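Local coordinates for DNA replication licensing factor MCM related protein (Thermoplasma acidophilum, PDB 4ME3), which is the N-terminal, zinc-carrying part of an archaeal MCM protein, which probably binds single-stranded DNA and acts as an ATP-driven helicase in DNA replication, at residues A[131-136]-A[227-232]; A[217-222]-A[258-263]. All coordinates share one frame; numbering follows the deposited sequence.

How the interactions relate
Both contacts belong to the OB-fold part of the MCM N-terminal domain and reach the same curled beta sheet. In interaction 2, strands 215-221 and 250-261 pair in parallel about 8 Å from the centre of the chain, measured centre to centre. Interaction 1 lies at the surface, about 20 Å from that centre, where the loop leading from strand 215-221 to strand 233-247 meets strand 123-147. Their centres are about 12 Å apart and their nearest atoms about 4 Å, without touching. Strand 191-201 connects them, since it pairs with both 123-147 and 215-221. Neither contact lies at the zinc site of Cys147, Cys150, Cys169 and Cys172.

Interaction 1: A[131-136]-A[227-232]; sequences RKNTEV and LLYPGN
A type II beta turn from Tyr229 to Asn232, in the loop that leads into strand 233-247, lies against strand 123-147 of the OB fold, and Asn133 reaches across to Leu228, just before the turn, and to its first two residues. The amide nitrogen ND2 of Asn133 donates to the carbonyl oxygen O of Leu228 at 3.0 Å, with an angle of 150° at the hydrogen. The donor lies in the carbonyl plane, on a lone pair, and the acceptor lies close to the plane of the Asn133 amide, so both groups are well oriented for the bond. CG of Asn133 sits between its own backbone N and carbonyl carbon (chi1 64°), which turns the short amide toward the loop. There ND2 also packs 3.6 Å from CD of Pro230, the two side chains crossing at about a right angle, and it approaches the Tyr229 ring obliquely.

The turn itself explains its residue types. Pro230 supplies the fixed phi of the second position, and the positive phi of Gly231 (101°) would press a CB against the preceding carbonyl oxygen. Asn232 N closes the turn on Tyr229 O at 3.0 Å, while OD1 of Asn232 accepts from Tyr229 N at 2.8 Å; that donor stands above the carbonyl plane. Asn232 OD1 is also bonded to Lys266. On the strand, a classic beta bulge places Arg131 and Lys132 together opposite Glu199 of strand 191-201, and Arg131 NE bonds to Gln201. Arg131 meets the turn through its backbone, its O lying 3.8 Å from CB of Pro230.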
ATOM      1  N   ARG A 131     -20.987   3.871   5.930  1.00 16.29           N
ATOM      2  CA  ARG A 131     -22.130   3.167   6.513  1.00 13.05           C
ATOM      3  C   ARG A 131     -21.712   2.169   7.588  1.00 21.18           C
ATOM      4  O   ARG A 131     -22.418   1.982   8.579  1.00 19.07           O
ATOM      5  CB  ARG A 131     -22.923   2.437   5.426  1.00 18.36           C
ATOM      6  CG  ARG A 131     -23.622   3.356   4.442  1.00 16.82           C
ATOM      7  CD  ARG A 131     -24.428   4.429   5.159  1.00 24.48           C
ATOM      8  NE  ARG A 131     -25.236   5.216   4.232  1.00 22.36           N
ATOM      9  CZ  ARG A 131     -25.913   6.309   4.567  1.00 21.44           C
ATOM     10  NH1 ARG A 131     -25.877   6.765   5.811  1.00 23.81           N
ATOM     11  NH2 ARG A 131     -26.620   6.954   3.651  1.00 29.73           N
ATOM     12  N   LYS A 132     -20.568   1.526   7.381  1.00 16.27           N
ATOM     13  CA  LYS A 132     -20.080   0.511   8.298  1.00 15.10           C
ATOM     14  C   LYS A 132     -18.570   0.559   8.377  1.00 20.31           C
ATOM     15  O   LYS A 132     -17.907   1.007   7.446  1.00 14.92           O
ATOM     16  CB  LYS A 132     -20.487  -0.885   7.823  1.00 23.25           C
ATOM     17  CG  LYS A 132     -21.974  -1.169   7.864  1.00 34.69           C
ATOM     18  CD  LYS A 132     -22.267  -2.608   7.457  1.00 40.68           C
ATOM     19  CE  LYS A 132     -22.340  -3.541   8.661  1.00 61.17           C
ATOM     20  NZ  LYS A 132     -21.064  -3.621   9.430  1.00 59.73           N
ATOM     21  N   ASN A 133     -18.027   0.091   9.492  1.00 16.48           N
ATOM     22  CA  ASN A 133     -16.593  -0.126   9.590  1.00 16.08           C
ATOM     23  C   ASN A 133     -16.299  -1.319  10.482  1.00 21.73           C
ATOM     24  O   ASN A 133     -17.096  -1.667  11.356  1.00 24.49           O
ATOM     25  CB  ASN A 133     -15.872   1.131  10.084  1.00 19.00           C
ATOM     26  CG  ASN A 133     -16.275   1.528  11.489  1.00 26.85           C
ATOM     27  OD1 ASN A 133     -16.685   0.694  12.293  1.00 35.47           O
ATOM     28  ND2 ASN A 133     -16.152   2.813  11.793  1.00 37.55           N
ATOM     29  N   THR A 134     -15.168  -1.963  10.236  1.00 19.22           N
ATOM     30  CA  THR A 134     -14.732  -3.061  11.075  1.00 15.90           C
ATOM     31  C   THR A 134     -13.947  -2.499  12.244  1.00 14.56           C
ATOM     32  O   THR A 134     -13.660  -1.303  12.303  1.00 15.39           O
ATOM     33  CB  THR A 134     -13.806  -4.028  10.319  1.00 16.36           C
ATOM     34  OG1 THR A 134     -12.598  -3.347   9.955  1.00 14.03           O
ATOM     35  CG2 THR A 134     -14.484  -4.572   9.072  1.00 20.54           C
ATOM     36  N   GLU A 135     -13.605  -3.368  13.185  1.00 14.40           N
ATOM     37  CA  GLU A 135     -12.613  -3.023  14.179  1.00 17.06           C
ATOM     38  C   GLU A 135     -11.299  -2.766  13.453  1.00 14.04           C
ATOM     39  O   GLU A 135     -11.127  -3.156  12.292  1.00 17.48           O
ATOM     40  CB  GLU A 135     -12.441  -4.160  15.193  1.00 20.73           C
ATOM     41  CG  GLU A 135     -11.730  -5.402  14.656  1.00 27.37           C
ATOM     42  CD  GLU A 135     -12.635  -6.307  13.837  1.00 43.40           C
ATOM     43  OE1 GLU A 135     -13.823  -5.966  13.649  1.00 42.94           O
ATOM     44  OE2 GLU A 135     -12.155  -7.368  13.378  1.00 53.44           O
ATOM     45  N   VAL A 136     -10.375  -2.098  14.126  1.00 13.44           N
ATOM     46  CA  VAL A 136      -9.017  -1.991  13.621  1.00 12.86           C
ATOM     47  C   VAL A 136      -8.245  -3.227  14.070  1.00 19.05           C
ATOM     48  O   VAL A 136      -8.143  -3.496  15.268  1.00 18.08           O
ATOM     49  CB  VAL A 136      -8.323  -0.729  14.142  1.00 13.26           C
ATOM     50  CG1 VAL A 136      -6.880  -0.691  13.671  1.00 14.89           C
ATOM     51  CG2 VAL A 136      -9.069   0.516  13.684  1.00 15.16           C
ATOM     52  N   LEU A 227      -9.875   6.115  11.010  1.00 12.11           N
ATOM     53  CA  LEU A 227     -10.210   7.511  10.741  1.00 15.06           C
ATOM     54  C   LEU A 227     -11.668   7.715  10.339  1.00 20.11           C
ATOM     55  O   LEU A 227     -12.210   8.806  10.507  1.00 18.61           O
ATOM     56  CB  LEU A 227      -9.315   8.066   9.630  1.00 16.59           C
ATOM     57  CG  LEU A 227      -7.814   8.143   9.921  1.00 17.60           C
ATOM     58  CD1 LEU A 227      -7.069   8.697   8.712  1.00 20.09           C
ATOM     59  CD2 LEU A 227      -7.544   8.986  11.152  1.00 20.85           C
ATOM     60  N   LEU A 228     -12.302   6.673   9.807  1.00 13.49           N
ATOM     61  CA  LEU A 228     -13.630   6.812   9.222  1.00 13.10           C
ATOM     62  C   LEU A 228     -14.707   6.143  10.074  1.00 15.39           C
ATOM     63  O   LEU A 228     -14.527   5.023  10.560  1.00 17.89           O
ATOM     64  CB  LEU A 228     -13.637   6.242   7.799  1.00 14.52           C
ATOM     65  CG  LEU A 228     -12.609   6.864   6.847  1.00 13.55           C
ATOM     66  CD1 LEU A 228     -12.709   6.260   5.448  1.00 15.80           C
ATOM     67  CD2 LEU A 228     -12.779   8.368   6.787  1.00 14.96           C
ATOM     68  N   TYR A 229     -15.824   6.844  10.243  1.00 13.84           N
ATOM     69  CA  TYR A 229     -16.931   6.384  11.071  1.00 16.19           C
ATOM     70  C   TYR A 229     -18.255   6.532  10.323  1.00 13.92           C
ATOM     71  O   TYR A 229     -18.368   7.346   9.402  1.00 16.19           O
ATOM     72  CB  TYR A 229     -16.995   7.199  12.368  1.00 19.86           C
ATOM     73  CG  TYR A 229     -15.727   7.168  13.189  1.00 31.52           C
ATOM     74  CD1 TYR A 229     -14.711   8.089  12.968  1.00 29.50           C
ATOM     75  CD2 TYR A 229     -15.550   6.228  14.195  1.00 39.61           C
ATOM     76  CE1 TYR A 229     -13.551   8.069  13.720  1.00 30.97           C
ATOM     77  CE2 TYR A 229     -14.391   6.199  14.954  1.00 33.49           C
ATOM     78  CZ  TYR A 229     -13.397   7.122  14.713  1.00 42.20           C
ATOM     79  OH  TYR A 229     -12.245   7.095  15.465  1.00 41.24           O
ATOM     80  N   PRO A 230     -19.272   5.750  10.716  1.00 15.87           N
ATOM     81  CA  PRO A 230     -20.565   5.837  10.028  1.00 18.54           C
ATOM     82  C   PRO A 230     -21.135   7.252  10.000  1.00 17.55           C
ATOM     83  O   PRO A 230     -21.157   7.935  11.023  1.00 18.85           O
ATOM     84  CB  PRO A 230     -21.458   4.905  10.851  1.00 20.86           C
ATOM     85  CG  PRO A 230     -20.515   3.900  11.411  1.00 24.28           C
ATOM     86  CD  PRO A 230     -19.245   4.652  11.699  1.00 20.31           C
ATOM     87  N   GLY A 231     -21.588   7.679   8.825  1.00 15.85           N
ATOM     88  CA  GLY A 231     -22.129   9.011   8.639  1.00 19.50           C
ATOM     89  C   GLY A 231     -21.137   9.968   8.003  1.00 17.61           C
ATOM     90  O   GLY A 231     -21.530  10.998   7.455  1.00 17.04           O
ATOM     91  N   ASN A 232     -19.848   9.639   8.080  1.00 17.96           N
ATOM     92  CA  ASN A 232     -18.815  10.491   7.500  1.00 16.48           C
ATOM     93  C   ASN A 232     -18.979  10.623   5.994  1.00 17.39           C
ATOM     94  O   ASN A 232     -19.234   9.643   5.301  1.00 16.10           O
ATOM     95  CB  ASN A 232     -17.415   9.932   7.777  1.00 16.53           C
ATOM     96  CG  ASN A 232     -16.986  10.052   9.233  1.00 20.75           C
ATOM     97  OD1 ASN A 232     -15.919   9.558   9.598  1.00 20.48           O
ATOM     98  ND2 ASN A 232     -17.801  10.695  10.069  1.00 19.79           N
TER

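Interaction 2: A[217-222]-A[258-263]; sequences TIITED and YLYAIN
The Tyr260 ring receives Glu221 at its edge, near the ring plane, and has a water over one face, offset toward the rim. The phenol OH donates to OE1 of Glu221 at 2.7 Å, reaching that oxygen from above the carboxylate plane; carboxylate and phenol ring stand 82° apart. With CG anti to the backbone N (chi1 -179°), the long Tyr260 side chain reaches the acid, whose OE2 forms a salt bridge with Lys139. Beta-branched Ile219 serves both tyrosines: its CG1 meets the Tyr258 ring obliquely, 3.6 Å from CD2 of Tyr258, and its CG2 touches Tyr260.

The backbones pair in parallel. Leu259 uses both its N and its O, bonding Thr217 O and, at 2.8 Å from its O, Ile219 N, the residues flanking Ile218. Ala261 N then bonds Ile219 O, and the same water links Glu221 N to Ala261 O. Ile218 and Leu259 share the opposite sheet face from Ile219 and Tyr260; CG2 of Ile218 also packs 3.8 Å from CB of Ala261, whose short side chain points toward the neighbouring strand.

Strand 191-201 borders 215-221 on its other side and strand 233-247 borders 250-261, while Leu259 packs on Ile124 and Val126 of strand 123-147 within the curled OB-fold sheet.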
ATOM      1  N   THR A 217     -16.456  -1.284  -0.590  1.00 10.24           N
ATOM      2  CA  THR A 217     -15.604  -1.340   0.589  1.00 11.70           C
ATOM      3  C   THR A 217     -14.247  -0.726   0.315  1.00 13.34           C
ATOM      4  O   THR A 217     -13.666  -0.914  -0.754  1.00 11.49           O
ATOM      5  CB  THR A 217     -15.402  -2.779   1.077  1.00 14.69           C
ATOM      6  OG1 THR A 217     -16.653  -3.300   1.533  1.00 15.54           O
ATOM      7  CG2 THR A 217     -14.398  -2.825   2.223  1.00 19.02           C
ATOM      8  N   ILE A 218     -13.756   0.011   1.302  1.00 12.46           N
ATOM      9  CA  ILE A 218     -12.455   0.640   1.237  1.00 10.68           C
ATOM     10  C   ILE A 218     -11.577  -0.034   2.274  1.00 13.95           C
ATOM     11  O   ILE A 218     -12.010  -0.254   3.408  1.00 11.42           O
ATOM     12  CB  ILE A 218     -12.543   2.136   1.571  1.00 10.75           C
ATOM     13  CG1 ILE A 218     -13.554   2.830   0.654  1.00 19.51           C
ATOM     14  CG2 ILE A 218     -11.178   2.794   1.440  1.00 12.09           C
ATOM     15  CD1 ILE A 218     -14.127   4.081   1.242  1.00 29.27           C
ATOM     16  N   ILE A 219     -10.360  -0.384   1.878  1.00 12.01           N
ATOM     17  CA  ILE A 219      -9.369  -0.892   2.813  1.00 10.76           C
ATOM     18  C   ILE A 219      -8.475   0.271   3.220  1.00 12.70           C
ATOM     19  O   ILE A 219      -7.844   0.898   2.375  1.00 11.65           O
ATOM     20  CB  ILE A 219      -8.504  -2.006   2.188  1.00 14.59           C
ATOM     21  CG1 ILE A 219      -9.371  -3.199   1.775  1.00 16.31           C
ATOM     22  CG2 ILE A 219      -7.423  -2.461   3.161  1.00 16.33           C
ATOM     23  CD1 ILE A 219     -10.198  -3.787   2.887  1.00 28.34           C
ATOM     24  N   THR A 220      -8.441   0.572   4.513  1.00 12.75           N
ATOM     25  CA  THR A 220      -7.561   1.611   5.030  1.00 13.30           C
ATOM     26  C   THR A 220      -6.496   0.962   5.902  1.00 18.41           C
ATOM     27  O   THR A 220      -6.816   0.193   6.805  1.00 14.25           O
ATOM     28  CB  THR A 220      -8.332   2.665   5.850  1.00 13.20           C
ATOM     29  OG1 THR A 220      -8.956   2.046   6.986  1.00 14.12           O
ATOM     30  CG2 THR A 220      -9.394   3.335   4.993  1.00 11.63           C
ATOM     31  N   GLU A 221      -5.232   1.260   5.623  1.00 13.10           N
ATOM     32  CA  GLU A 221      -4.135   0.613   6.334  1.00 12.60           C
ATOM     33  C   GLU A 221      -3.226   1.614   7.028  1.00 11.75           C
ATOM     34  O   GLU A 221      -3.123   2.775   6.620  1.00 12.35           O
ATOM     35  CB  GLU A 221      -3.295  -0.236   5.378  1.00 15.76           C
ATOM     36  CG  GLU A 221      -4.006  -1.455   4.820  1.00 18.72           C
ATOM     37  CD  GLU A 221      -3.054  -2.402   4.115  1.00 24.38           C
ATOM     38  OE1 GLU A 221      -1.964  -1.951   3.701  1.00 23.20           O
ATOM     39  OE2 GLU A 221      -3.391  -3.595   3.977  1.00 24.01           O
ATOM     40  N   ASP A 222      -2.570   1.136   8.082  1.00 13.42           N
ATOM     41  CA  ASP A 222      -1.545   1.893   8.791  1.00 12.05           C
ATOM     42  C   ASP A 222      -2.077   3.255   9.247  1.00 13.63           C
ATOM     43  O   ASP A 222      -3.038   3.317  10.017  1.00 14.20           O
ATOM     44  CB  ASP A 222      -0.294   2.004   7.909  1.00 11.80           C
ATOM     45  CG  ASP A 222       0.971   2.259   8.707  1.00 29.61           C
ATOM     46  OD1 ASP A 222       0.903   2.289   9.956  1.00 18.97           O
ATOM     47  OD2 ASP A 222       2.043   2.404   8.079  1.00 25.20           O
ATOM     48  N   TYR A 258     -13.144  -3.573  -4.790  1.00 12.66           N
ATOM     49  CA  TYR A 258     -12.996  -2.790  -3.574  1.00 12.18           C
ATOM     50  C   TYR A 258     -11.863  -1.799  -3.794  1.00 11.12           C
ATOM     51  O   TYR A 258     -11.095  -1.929  -4.743  1.00 10.70           O
ATOM     52  CB  TYR A 258     -12.725  -3.686  -2.361  1.00  9.94           C
ATOM     53  CG  TYR A 258     -11.366  -4.352  -2.336  1.00 10.28           C
ATOM     54  CD1 TYR A 258     -11.165  -5.590  -2.935  1.00 15.07           C
ATOM     55  CD2 TYR A 258     -10.289  -3.754  -1.692  1.00 12.52           C
ATOM     56  CE1 TYR A 258      -9.929  -6.210  -2.899  1.00 16.25           C
ATOM     57  CE2 TYR A 258      -9.051  -4.363  -1.654  1.00 18.76           C
ATOM     58  CZ  TYR A 258      -8.877  -5.592  -2.258  1.00 16.03           C
ATOM     59  OH  TYR A 258      -7.642  -6.195  -2.222  1.00 18.72           O
ATOM     60  N   LEU A 259     -11.763  -0.801  -2.925  1.00 11.14           N
ATOM     61  CA  LEU A 259     -10.777   0.249  -3.113  1.00  9.12           C
ATOM     62  C   LEU A 259      -9.723   0.189  -2.023  1.00 15.40           C
ATOM     63  O   LEU A 259     -10.053   0.175  -0.840  1.00 12.64           O
ATOM     64  CB  LEU A 259     -11.460   1.610  -3.098  1.00 13.63           C
ATOM     65  CG  LEU A 259     -10.650   2.788  -3.649  1.00 17.90           C
ATOM     66  CD1 LEU A 259     -10.467   2.657  -5.154  1.00 17.99           C
ATOM     67  CD2 LEU A 259     -11.334   4.098  -3.302  1.00 16.82           C
ATOM     68  N   TYR A 260      -8.459   0.139  -2.433  1.00 10.28           N
ATOM     69  CA  TYR A 260      -7.340   0.232  -1.506  1.00 11.74           C
ATOM     70  C   TYR A 260      -6.940   1.693  -1.352  1.00 11.21           C
ATOM     71  O   TYR A 260      -6.424   2.313  -2.286  1.00 11.25           O
ATOM     72  CB  TYR A 260      -6.153  -0.586  -2.008  1.00 12.96           C
ATOM     73  CG  TYR A 260      -4.977  -0.533  -1.069  1.00 15.94           C
ATOM     74  CD1 TYR A 260      -4.902  -1.386   0.023  1.00 21.13           C
ATOM     75  CD2 TYR A 260      -3.951   0.381  -1.262  1.00 17.76           C
ATOM     76  CE1 TYR A 260      -3.834  -1.338   0.891  1.00 21.73           C
ATOM     77  CE2 TYR A 260      -2.876   0.440  -0.394  1.00 25.00           C
ATOM     78  CZ  TYR A 260      -2.824  -0.424   0.680  1.00 26.55           C
ATOM     79  OH  TYR A 260      -1.759  -0.375   1.550  1.00 29.28           O
ATOM     80  N   ALA A 261      -7.169   2.243  -0.165  1.00 10.86           N
ATOM     81  CA  ALA A 261      -7.030   3.678   0.051  1.00  9.69           C
ATOM     82  C   ALA A 261      -5.579   4.149  -0.004  1.00 12.44           C
ATOM     83  O   ALA A 261      -4.699   3.570   0.638  1.00 15.42           O
ATOM     84  CB  ALA A 261      -7.651   4.068   1.384  1.00  8.25           C
ATOM     85  N   ILE A 262      -5.346   5.203  -0.781  1.00 11.11           N
ATOM     86  CA  ILE A 262      -4.049   5.873  -0.822  1.00 10.75           C
ATOM     87  C   ILE A 262      -4.122   7.226  -0.124  1.00 12.31           C
ATOM     88  O   ILE A 262      -3.152   7.673   0.489  1.00 14.66           O
ATOM     89  CB  ILE A 262      -3.575   6.078  -2.277  1.00 13.29           C
ATOM     90  CG1 ILE A 262      -3.334   4.727  -2.955  1.00 13.27           C
ATOM     91  CG2 ILE A 262      -2.317   6.918  -2.313  1.00 17.80           C
ATOM     92  CD1 ILE A 262      -2.249   3.892  -2.311  1.00 22.91           C
ATOM     93  N   ASN A 263      -5.280   7.875  -0.222  1.00 11.48           N
ATOM     94  CA  ASN A 263      -5.503   9.183   0.379  1.00 13.68           C
ATOM     95  C   ASN A 263      -6.980   9.325   0.738  1.00 17.35           C
ATOM     96  O   ASN A 263      -7.851   8.856   0.004  1.00 14.83           O
ATOM     97  CB  ASN A 263      -5.077  10.291  -0.591  1.00 14.87           C
ATOM     98  CG  ASN A 263      -5.104  11.675   0.036  1.00 21.54           C
ATOM     99  OD1 ASN A 263      -4.654  11.872   1.164  1.00 24.31           O
ATOM    100  ND2 ASN A 263      -5.631  12.642  -0.700  1.00 22.94           N
TER
HETATM  101  O   HOH W   1      -4.550   2.297   2.974  1.00 24.58           O